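Local coordinates for protein putative phytoene/squalene synthase YisP (Bacillus subtilis subsp. subtilis, PDB 3WE9) that hydrolyses farnesyl diphosphate to farnesol and diphosphate, an activity involved in biofilm formation, and belongs to the phytoene/squalene synthase family, at residues A[246-251]-A[258-263]; A[166-171]-A[253-258]; A[146-151]-A[224-229]. All blocks are in the same frame, centred on the assembly; numbering follows the deposited sequence.

In the fold
The three contacts lie in an all-helical monomer of the phytoene/squalene synthase family. Contacts 1 and 2 form one neighbourhood, with centres about 10 Å apart: they share Tyr258, and Phe260 N sits 2.9 Å from Ser166 O. Contact 3 lies about 29 Å from contact 1 and, across the chain's centre, about 34 Å from contact 2 between centres. Along the chain it closes before contact 1 opens, while the segments of contacts 1 and 2, and of 2 and 3, alternate. Contact 3 joins the start of helix 145-165 to the turn before helix 228-250, contact 2 joins the loops that follow the two helices, and contact 1 packs the end of helix 228-250 against its following loop.

Contact 1 of 3, residues A[246-251]-A[258-263]; sequences EKIRAK and YHFALT
Lys247 stretches its whole side chain across to the loop that follows its helix and sets the ammonium group on a backbone carbonyl, NZ donating to Ala261 O at 2.8 Å. The carbon chain is fully extended, with CG anti to the backbone N (chi1 -177°), and this carries the nitrogen past Phe260 to the next residue of the loop. The C=O...N angle is 150°, and the nitrogen is tilted somewhat from the carbonyl plane. A water stitches the same two residues together: Ala261 N donates to it at 3.2 Å, and NZ makes a weak bond to it. NZ also forms a salt bridge with Glu266 in helix 264-271, so carbonyl, carboxylate and water share one ammonium group, a mixture that would probably favour its charged form.

Beside this polar bridge the loop presses Phe260 onto the end of helix 228-250. Its CB lies 3.7 Å from Ile248 CG1, and the ring continues obliquely across the helix, CD2 meeting Ile248 CA at 3.7 Å and CE2 passing 3.9 Å from Lys247 O. Beyond it Lys251 comes to the ring edge, but the modelled spacing there is doubtful. Ile248 CG1 is turned beside the backbone N (chi1 -64°), which brings it against CB and CG of Phe260, where the ring joins its stem; Val255 also touches Phe260. Leu262 packs back onto Leu240, Ala243 and Val244 of the same helix.

Thr263 N-caps helix 264-271, and its backbone N bonds to Glu266. This is a loop connection between two helices of an all-helical fold, closed by an N-terminal capping box, in which the lysine of the first helix ties down both the connecting loop and the start of the next helix.

Contact 2 of 3, residues A[166-171]-A[253-258]; sequences SDLGTD and HDVFQY
Leu168 lies alongside Val255, both side chains pointing the same way, with Leu168 CD1 3.7 Å from Val255 CG2. Its CB meets the Phe256 ring at CD1, also at 3.7 Å, while the Leu168 carbonyl oxygen comes to the edge of that ring, 3.5 Å from the same CD1. With CG beside its backbone N (chi1 -71°), Phe256 brings the CD1-CE1 side of its ring against Leu168; Phe201, Tyr187 and Val197 also touch it. An alanine here would take away the ring, which is likely to leave a gap beside Leu168 and deprive Phe201 of an aromatic neighbour.

Between 166-171 and 253-258 a single backbone bond forms: Leu168 N donates to Val255 O at 2.8 Å, nearly straight at 167°, approaching from above the carbonyl plane. A water gives this oxygen a second donor at 3.0 Å and donates also to Asp167 OD1 at 2.7 Å. The same carboxylate oxygen accepts Gly169 N at 3.1 Å, closing an Asx turn. Two donors thus hold OD1, and the Gly169 bond helps to set the turn of the chain.

Asp167 and Asp171 begin and end a DXXXD sequence. In squalene and phytoene synthases such a motif serves the magnesium-bound diphosphate of the substrate, so the Asx turn and loop-to-loop packing probably shape the corresponding part of the diphosphate site.

Contact 3 of 3, residues A[146-151]-A[224-229]; sequences DQLKQA and PLFPQY
Gln147 OE1, the side-chain polar atom that comes closest across this contact, meets carbon: CD1 of Leu225 stands 4.2 Å away, and no hydrogen bond joins the two segments. The grip is made instead by Leu148, whose two methyl groups both bear on Leu225 and Phe226. CD2 sits over one face of the Phe226 ring, 3.6 Å from the centroid and 16° off the normal, a CH-pi contact. The same methyl is pressed against Leu225 CB at 3.5 Å, tighter than carbons usually pack, so it is wedged between the ring and the neighbouring leucine.

The other branch, CD1, comes within 3.6 Å of Phe226 CD1 and 3.7 Å of the Leu225 carbonyl oxygen, and extends towards Pro227. Leu148 has CG beside its backbone N (chi1 -66°), which points the branch at the turn. One helical turn on, Ala151 CB approaches Phe226 CE2 obliquely at 4.2 Å. The Phe226 ring thereby bears on a leucine and an alanine from a helix that is kinked here, where the N atoms of Gln150 and Ala151 lack bonds to the preceding turn.

Pro224 and Leu225 belong to a short 3-10 segment that begins before them, between helices 199-221 and 228-250. Phe226 also packs onto Gln231 and Val234 of helix 228-250, Ala151 meets Ala222, and Lys149 turns instead to Leu134 and Leu137, so helix 145-165 lies between this turn and helix 118-140.

Contact 1 of 3, residues A[246-251]-A[258-263]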
loop_
_atom_site.group_PDB
_atom_site.type_symbol
_atom_site.label_atom_id
_atom_site.label_comp_id
_atom_site.label_asym_id
_atom_site.label_seq_id
_atom_site.Cartn_x
_atom_site.Cartn_y
_atom_site.Cartn_z
ATOM N N GLU A 246 -0.705 15.295 -0.344
ATOM C CA GLU A 246 -0.656 16.729 -0.073
ATOM C C GLU A 246 0.792 17.223 0.018
ATOM O O GLU A 246 1.115 18.309 -0.470
ATOM C CB GLU A 246 -1.418 17.048 1.217
ATOM C CG GLU A 246 -2.906 16.730 1.139
ATOM C CD GLU A 246 -3.671 17.642 0.177
ATOM O OE1 GLU A 246 -3.319 17.703 -1.025
ATOM O OE2 GLU A 246 -4.634 18.303 0.630
ATOM N N LYS A 247 1.668 16.420 0.618
ATOM C CA LYS A 247 3.074 16.798 0.750
ATOM C C LYS A 247 3.721 16.911 -0.625
ATOM O O LYS A 247 4.486 17.841 -0.900
ATOM C CB LYS A 247 3.842 15.768 1.590
ATOM C CG LYS A 247 5.306 16.154 1.831
ATOM C CD LYS A 247 6.032 15.187 2.759
ATOM C CE LYS A 247 7.467 15.657 3.012
ATOM N NZ LYS A 247 8.208 14.775 3.955
ATOM N N ILE A 248 3.417 15.949 -1.488
ATOM C CA ILE A 248 3.963 15.946 -2.839
ATOM C C ILE A 248 3.545 17.236 -3.547
ATOM O O ILE A 248 4.357 17.880 -4.213
ATOM C CB ILE A 248 3.457 14.708 -3.629
ATOM C CG1 ILE A 248 3.994 13.431 -2.964
ATOM C CG2 ILE A 248 3.907 14.795 -5.089
ATOM C CD1 ILE A 248 3.458 12.128 -3.552
ATOM N N ARG A 249 2.281 17.616 -3.393
ATOM C CA ARG A 249 1.787 18.838 -4.015
ATOM C C ARG A 249 2.522 20.045 -3.435
ATOM O O ARG A 249 2.884 20.970 -4.161
ATOM C CB ARG A 249 0.283 18.982 -3.783
ATOM C CG ARG A 249 -0.547 17.988 -4.577
ATOM C CD ARG A 249 -2.025 18.058 -4.218
ATOM N NE ARG A 249 -2.805 17.130 -5.031
ATOM C CZ ARG A 249 -3.668 16.248 -4.541
ATOM N NH1 ARG A 249 -3.874 16.168 -3.230
ATOM N NH2 ARG A 249 -4.315 15.436 -5.362
ATOM N N ALA A 250 2.740 20.014 -2.123
ATOM C CA ALA A 250 3.430 21.086 -1.411
ATOM C C ALA A 250 4.882 21.202 -1.854
ATOM O O ALA A 250 5.484 22.276 -1.792
ATOM C CB ALA A 250 3.366 20.834 0.100
ATOM N N LYS A 251 5.448 20.089 -2.298
ATOM C CA LYS A 251 6.829 20.090 -2.740
ATOM C C LYS A 251 6.952 20.115 -4.255
ATOM O O LYS A 251 7.894 19.567 -4.826
ATOM C CB LYS A 251 7.567 18.887 -2.169
ATOM C CG LYS A 251 7.558 18.823 -0.647
ATOM C CD LYS A 251 8.271 20.010 -0.034
ATOM C CE LYS A 251 8.293 19.910 1.484
ATOM N NZ LYS A 251 8.976 21.087 2.087
ATOM N N TYR A 258 13.163 13.279 -5.973
ATOM C CA TYR A 258 13.067 12.741 -4.620
ATOM C C TYR A 258 11.921 11.758 -4.451
ATOM O O TYR A 258 10.914 11.842 -5.150
ATOM C CB TYR A 258 12.826 13.873 -3.618
ATOM C CG TYR A 258 13.902 14.920 -3.555
ATOM C CD1 TYR A 258 14.994 14.773 -2.699
ATOM C CD2 TYR A 258 13.813 16.080 -4.321
ATOM C CE1 TYR A 258 15.967 15.760 -2.601
ATOM C CE2 TYR A 258 14.783 17.072 -4.234
ATOM C CZ TYR A 258 15.854 16.904 -3.368
ATOM O OH TYR A 258 16.804 17.889 -3.265
ATOM N N HIS A 259 12.083 10.842 -3.502
ATOM C CA HIS A 259 11.046 9.878 -3.165
ATOM C C HIS A 259 10.364 10.499 -1.946
ATOM O O HIS A 259 10.995 10.694 -0.905
ATOM C CB HIS A 259 11.654 8.524 -2.786
ATOM C CG HIS A 259 10.661 7.543 -2.231
ATOM N ND1 HIS A 259 11.011 6.262 -1.860
ATOM C CD2 HIS A 259 9.338 7.664 -1.962
ATOM C CE1 HIS A 259 9.947 5.637 -1.384
ATOM N NE2 HIS A 259 8.919 6.465 -1.435
ATOM N N PHE A 260 9.082 10.817 -2.074
ATOM C CA PHE A 260 8.352 11.436 -0.976
ATOM C C PHE A 260 7.814 10.479 0.065
ATOM O O PHE A 260 7.233 9.454 -0.263
ATOM C CB PHE A 260 7.205 12.283 -1.520
ATOM C CG PHE A 260 7.655 13.568 -2.127
ATOM C CD1 PHE A 260 8.493 13.571 -3.236
ATOM C CD2 PHE A 260 7.287 14.779 -1.559
ATOM C CE1 PHE A 260 8.961 14.760 -3.774
ATOM C CE2 PHE A 260 7.748 15.968 -2.089
ATOM C CZ PHE A 260 8.593 15.961 -3.201
ATOM N N ALA A 261 8.015 10.836 1.328
ATOM C CA ALA A 261 7.542 10.042 2.452
ATOM C C ALA A 261 7.372 10.972 3.647
ATOM O O ALA A 261 8.053 11.995 3.747
ATOM C CB ALA A 261 8.545 8.939 2.780
ATOM N N LEU A 262 6.457 10.627 4.546
ATOM C CA LEU A 262 6.225 11.445 5.730
ATOM C C LEU A 262 7.342 11.196 6.739
ATOM O O LEU A 262 7.785 10.058 6.911
ATOM C CB LEU A 262 4.878 11.093 6.367
ATOM C CG LEU A 262 3.610 11.211 5.513
ATOM C CD1 LEU A 262 2.433 10.624 6.291
ATOM C CD2 LEU A 262 3.347 12.671 5.141
ATOM N N THR A 263 7.806 12.257 7.394
ATOM C CA THR A 263 8.859 12.113 8.398
ATOM C C THR A 263 8.197 11.647 9.691
ATOM O O THR A 263 6.974 11.688 9.807
ATOM C CB THR A 263 9.563 13.456 8.670
ATOM O OG1 THR A 263 8.615 14.384 9.214
ATOM C CG2 THR A 263 10.146 14.023 7.385
HETATM O O HOH W 1 10.081 13.320 1.521
#

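Contact 2 of 3, residues A[166-171]-A[253-258]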
loop_
_atom_site.group_PDB
_atom_site.type_symbol
_atom_site.label_atom_id
_atom_site.label_comp_id
_atom_site.label_asym_id
_atom_site.label_seq_id
_atom_site.Cartn_x
_atom_site.Cartn_y
_atom_site.Cartn_z
ATOM N N SER A 166 4.518 8.730 -5.576
ATOM C CA SER A 166 5.507 9.315 -4.666
ATOM C C SER A 166 6.966 9.227 -5.113
ATOM O O SER A 166 7.845 9.827 -4.488
ATOM C CB SER A 166 5.403 8.640 -3.290
ATOM O OG SER A 166 4.111 8.783 -2.727
ATOM N N ASP A 167 7.240 8.494 -6.184
ATOM C CA ASP A 167 8.624 8.320 -6.608
ATOM C C ASP A 167 8.700 7.825 -8.044
ATOM O O ASP A 167 8.311 6.694 -8.341
ATOM C CB ASP A 167 9.287 7.318 -5.654
ATOM C CG ASP A 167 10.756 7.072 -5.956
ATOM O OD1 ASP A 167 11.365 7.802 -6.766
ATOM O OD2 ASP A 167 11.306 6.130 -5.349
ATOM N N LEU A 168 9.187 8.689 -8.929
ATOM C CA LEU A 168 9.329 8.353 -10.342
ATOM C C LEU A 168 10.793 8.458 -10.761
ATOM O O LEU A 168 11.101 8.816 -11.901
ATOM C CB LEU A 168 8.467 9.293 -11.191
ATOM C CG LEU A 168 6.956 9.276 -10.900
ATOM C CD1 LEU A 168 6.247 10.253 -11.841
ATOM C CD2 LEU A 168 6.407 7.860 -11.075
ATOM N N GLY A 169 11.691 8.126 -9.838
ATOM C CA GLY A 169 13.117 8.210 -10.108
ATOM C C GLY A 169 13.738 7.250 -11.113
ATOM O O GLY A 169 14.702 7.614 -11.788
ATOM N N THR A 170 13.203 6.036 -11.227
ATOM C CA THR A 170 13.746 5.036 -12.150
ATOM C C THR A 170 12.876 4.817 -13.388
ATOM O O THR A 170 11.718 5.232 -13.424
ATOM C CB THR A 170 13.897 3.673 -11.461
ATOM O OG1 THR A 170 12.597 3.158 -11.154
ATOM C CG2 THR A 170 14.704 3.806 -10.175
ATOM N N ASP A 171 13.434 4.145 -14.396
ATOM C CA ASP A 171 12.685 3.877 -15.616
ATOM C C ASP A 171 11.525 2.933 -15.339
ATOM O O ASP A 171 10.478 3.031 -15.967
ATOM C CB ASP A 171 13.587 3.277 -16.704
ATOM C CG ASP A 171 14.588 4.280 -17.256
ATOM O OD1 ASP A 171 14.300 5.497 -17.225
ATOM O OD2 ASP A 171 15.655 3.846 -17.742
ATOM N N HIS A 253 5.489 18.578 -6.791
ATOM C CA HIS A 253 5.504 17.350 -7.588
ATOM C C HIS A 253 6.907 16.934 -8.029
ATOM O O HIS A 253 7.071 16.321 -9.080
ATOM C CB HIS A 253 4.633 17.536 -8.836
ATOM C CG HIS A 253 3.214 17.908 -8.535
ATOM N ND1 HIS A 253 2.801 19.215 -8.384
ATOM C CD2 HIS A 253 2.117 17.141 -8.326
ATOM C CE1 HIS A 253 1.510 19.238 -8.097
ATOM N NE2 HIS A 253 1.072 17.991 -8.056
ATOM N N ASP A 254 7.908 17.248 -7.210
ATOM C CA ASP A 254 9.312 16.963 -7.520
ATOM C C ASP A 254 9.659 15.484 -7.295
ATOM O O ASP A 254 10.688 15.156 -6.690
ATOM C CB ASP A 254 10.186 17.869 -6.639
ATOM C CG ASP A 254 11.541 18.187 -7.255
ATOM O OD1 ASP A 254 11.762 17.938 -8.457
ATOM O OD2 ASP A 254 12.394 18.718 -6.517
ATOM N N VAL A 255 8.813 14.596 -7.818
ATOM C CA VAL A 255 8.988 13.156 -7.642
ATOM C C VAL A 255 9.987 12.458 -8.553
ATOM O O VAL A 255 10.225 11.264 -8.388
ATOM C CB VAL A 255 7.625 12.416 -7.748
ATOM C CG1 VAL A 255 6.702 12.876 -6.634
ATOM C CG2 VAL A 255 6.998 12.671 -9.113
ATOM N N PHE A 256 10.553 13.176 -9.518
ATOM C CA PHE A 256 11.562 12.582 -10.402
ATOM C C PHE A 256 12.918 12.676 -9.689
ATOM O O PHE A 256 13.824 11.875 -9.932
ATOM C CB PHE A 256 11.655 13.342 -11.734
ATOM C CG PHE A 256 10.461 13.155 -12.635
ATOM C CD1 PHE A 256 10.147 11.901 -13.156
ATOM C CD2 PHE A 256 9.660 14.239 -12.971
ATOM C CE1 PHE A 256 9.048 11.734 -14.003
ATOM C CE2 PHE A 256 8.557 14.079 -13.820
ATOM C CZ PHE A 256 8.254 12.828 -14.333
ATOM N N GLN A 257 13.032 13.657 -8.797
ATOM C CA GLN A 257 14.266 13.897 -8.047
ATOM C C GLN A 257 14.304 13.274 -6.657
ATOM O O GLN A 257 15.352 12.803 -6.212
ATOM C CB GLN A 257 14.506 15.403 -7.911
ATOM C CG GLN A 257 14.762 16.117 -9.223
ATOM C CD GLN A 257 15.824 15.430 -10.056
ATOM O OE1 GLN A 257 16.868 15.031 -9.542
ATOM N NE2 GLN A 257 15.566 15.294 -11.350
ATOM N N TYR A 258 13.163 13.279 -5.973
ATOM C CA TYR A 258 13.067 12.741 -4.620
ATOM C C TYR A 258 11.921 11.758 -4.451
ATOM O O TYR A 258 10.914 11.842 -5.150
ATOM C CB TYR A 258 12.826 13.873 -3.618
ATOM C CG TYR A 258 13.902 14.920 -3.555
ATOM C CD1 TYR A 258 14.994 14.773 -2.699
ATOM C CD2 TYR A 258 13.813 16.080 -4.321
ATOM C CE1 TYR A 258 15.967 15.760 -2.601
ATOM C CE2 TYR A 258 14.783 17.072 -4.234
ATOM C CZ TYR A 258 15.854 16.904 -3.368
ATOM O OH TYR A 258 16.804 17.889 -3.265
HETATM O O HOH W 2 12.708 10.092 -7.259
#

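Contact 3 of 3, residues A[146-151]-A[224-229]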
loop_
_atom_site.group_PDB
_atom_site.type_symbol
_atom_site.label_atom_id
_atom_site.label_comp_id
_atom_site.label_asym_id
_atom_site.label_seq_id
_atom_site.Cartn_x
_atom_site.Cartn_y
_atom_site.Cartn_z
ATOM N N ASP A 146 -18.018 -9.342 4.285
ATOM C CA ASP A 146 -18.682 -9.113 3.005
ATOM C C ASP A 146 -18.909 -7.623 2.770
ATOM O O ASP A 146 -18.742 -7.124 1.657
ATOM C CB ASP A 146 -20.030 -9.841 2.974
ATOM C CG ASP A 146 -19.946 -11.204 2.315
ATOM O OD1 ASP A 146 -18.975 -11.946 2.577
ATOM O OD2 ASP A 146 -20.866 -11.538 1.538
ATOM N N GLN A 147 -19.290 -6.920 3.830
ATOM C CA GLN A 147 -19.556 -5.487 3.757
ATOM C C GLN A 147 -18.305 -4.607 3.679
ATOM O O GLN A 147 -18.385 -3.458 3.246
ATOM C CB GLN A 147 -20.375 -5.049 4.972
ATOM C CG GLN A 147 -21.778 -5.620 5.050
ATOM C CD GLN A 147 -22.502 -5.168 6.305
ATOM O OE1 GLN A 147 -22.605 -3.969 6.578
ATOM N NE2 GLN A 147 -23.005 -6.125 7.079
ATOM N N LEU A 148 -17.159 -5.141 4.098
ATOM C CA LEU A 148 -15.907 -4.381 4.109
ATOM C C LEU A 148 -14.864 -4.800 3.067
ATOM O O LEU A 148 -13.803 -4.179 2.961
ATOM C CB LEU A 148 -15.276 -4.470 5.503
ATOM C CG LEU A 148 -16.022 -3.808 6.666
ATOM C CD1 LEU A 148 -15.413 -4.248 7.984
ATOM C CD2 LEU A 148 -15.959 -2.297 6.515
ATOM N N LYS A 149 -15.160 -5.851 2.309
ATOM C CA LYS A 149 -14.241 -6.353 1.291
ATOM C C LYS A 149 -13.867 -5.281 0.271
ATOM O O LYS A 149 -12.690 -5.077 -0.026
ATOM C CB LYS A 149 -14.872 -7.549 0.577
ATOM C CG LYS A 149 -14.041 -8.165 -0.542
ATOM C CD LYS A 149 -14.863 -9.241 -1.249
ATOM C CE LYS A 149 -14.228 -9.707 -2.551
ATOM N NZ LYS A 149 -13.094 -10.640 -2.357
ATOM N N GLN A 150 -14.878 -4.603 -0.265
ATOM C CA GLN A 150 -14.670 -3.550 -1.253
ATOM C C GLN A 150 -13.778 -2.443 -0.683
ATOM O O GLN A 150 -12.883 -1.936 -1.368
ATOM C CB GLN A 150 -16.022 -2.967 -1.675
ATOM C CG GLN A 150 -15.949 -1.896 -2.744
ATOM C CD GLN A 150 -17.309 -1.289 -3.040
ATOM O OE1 GLN A 150 -18.249 -1.995 -3.417
ATOM N NE2 GLN A 150 -17.422 0.025 -2.870
ATOM N N ALA A 151 -14.020 -2.080 0.575
ATOM C CA ALA A 151 -13.247 -1.033 1.234
ATOM C C ALA A 151 -11.786 -1.428 1.438
ATOM O O ALA A 151 -10.889 -0.598 1.299
ATOM C CB ALA A 151 -13.881 -0.681 2.573
ATOM N N PRO A 224 -16.808 3.542 9.419
ATOM C CA PRO A 224 -17.615 3.219 10.604
ATOM C C PRO A 224 -18.014 1.744 10.715
ATOM O O PRO A 224 -18.397 1.283 11.791
ATOM C CB PRO A 224 -18.840 4.130 10.453
ATOM C CG PRO A 224 -18.320 5.281 9.637
ATOM C CD PRO A 224 -17.468 4.584 8.612
ATOM N N LEU A 225 -17.931 1.014 9.607
ATOM C CA LEU A 225 -18.294 -0.402 9.588
ATOM C C LEU A 225 -17.217 -1.334 10.133
ATOM O O LEU A 225 -17.511 -2.467 10.505
ATOM C CB LEU A 225 -18.645 -0.848 8.170
ATOM C CG LEU A 225 -19.846 -0.177 7.507
ATOM C CD1 LEU A 225 -20.015 -0.750 6.109
ATOM C CD2 LEU A 225 -21.102 -0.401 8.341
ATOM N N PHE A 226 -15.972 -0.877 10.155
ATOM C CA PHE A 226 -14.890 -1.704 10.677
ATOM C C PHE A 226 -15.037 -1.829 12.185
ATOM O O PHE A 226 -15.518 -0.909 12.839
ATOM C CB PHE A 226 -13.533 -1.073 10.362
ATOM C CG PHE A 226 -13.053 -1.334 8.967
ATOM C CD1 PHE A 226 -12.375 -2.511 8.665
ATOM C CD2 PHE A 226 -13.283 -0.407 7.954
ATOM C CE1 PHE A 226 -11.927 -2.766 7.365
ATOM C CE2 PHE A 226 -12.842 -0.649 6.653
ATOM C CZ PHE A 226 -12.162 -1.830 6.358
ATOM N N PRO A 227 -14.626 -2.970 12.758
ATOM C CA PRO A 227 -14.744 -3.120 14.212
ATOM C C PRO A 227 -13.837 -2.100 14.892
ATOM O O PRO A 227 -12.820 -1.688 14.319
ATOM C CB PRO A 227 -14.297 -4.564 14.448
ATOM C CG PRO A 227 -13.340 -4.823 13.318
ATOM C CD PRO A 227 -14.038 -4.175 12.145
ATOM N N GLN A 228 -14.199 -1.681 16.102
ATOM C CA GLN A 228 -13.396 -0.696 16.817
ATOM C C GLN A 228 -11.911 -1.049 16.906
ATOM O O GLN A 228 -11.063 -0.161 16.805
ATOM C CB GLN A 228 -13.945 -0.467 18.230
ATOM C CG GLN A 228 -15.331 0.153 18.256
ATOM C CD GLN A 228 -15.344 1.610 17.810
ATOM O OE1 GLN A 228 -16.358 2.109 17.321
ATOM N NE2 GLN A 228 -14.225 2.301 17.997
ATOM N N TYR A 229 -11.588 -2.328 17.084
ATOM C CA TYR A 229 -10.186 -2.707 17.204
ATOM C C TYR A 229 -9.335 -2.435 15.962
ATOM O O TYR A 229 -8.116 -2.395 16.063
ATOM C CB TYR A 229 -10.042 -4.179 17.640
ATOM C CG TYR A 229 -10.470 -5.242 16.637
ATOM C CD1 TYR A 229 -9.652 -5.596 15.559
ATOM C CD2 TYR A 229 -11.674 -5.923 16.798
ATOM C CE1 TYR A 229 -10.026 -6.611 14.669
ATOM C CE2 TYR A 229 -12.061 -6.934 15.919
ATOM C CZ TYR A 229 -11.239 -7.276 14.860
ATOM O OH TYR A 229 -11.638 -8.274 13.996
#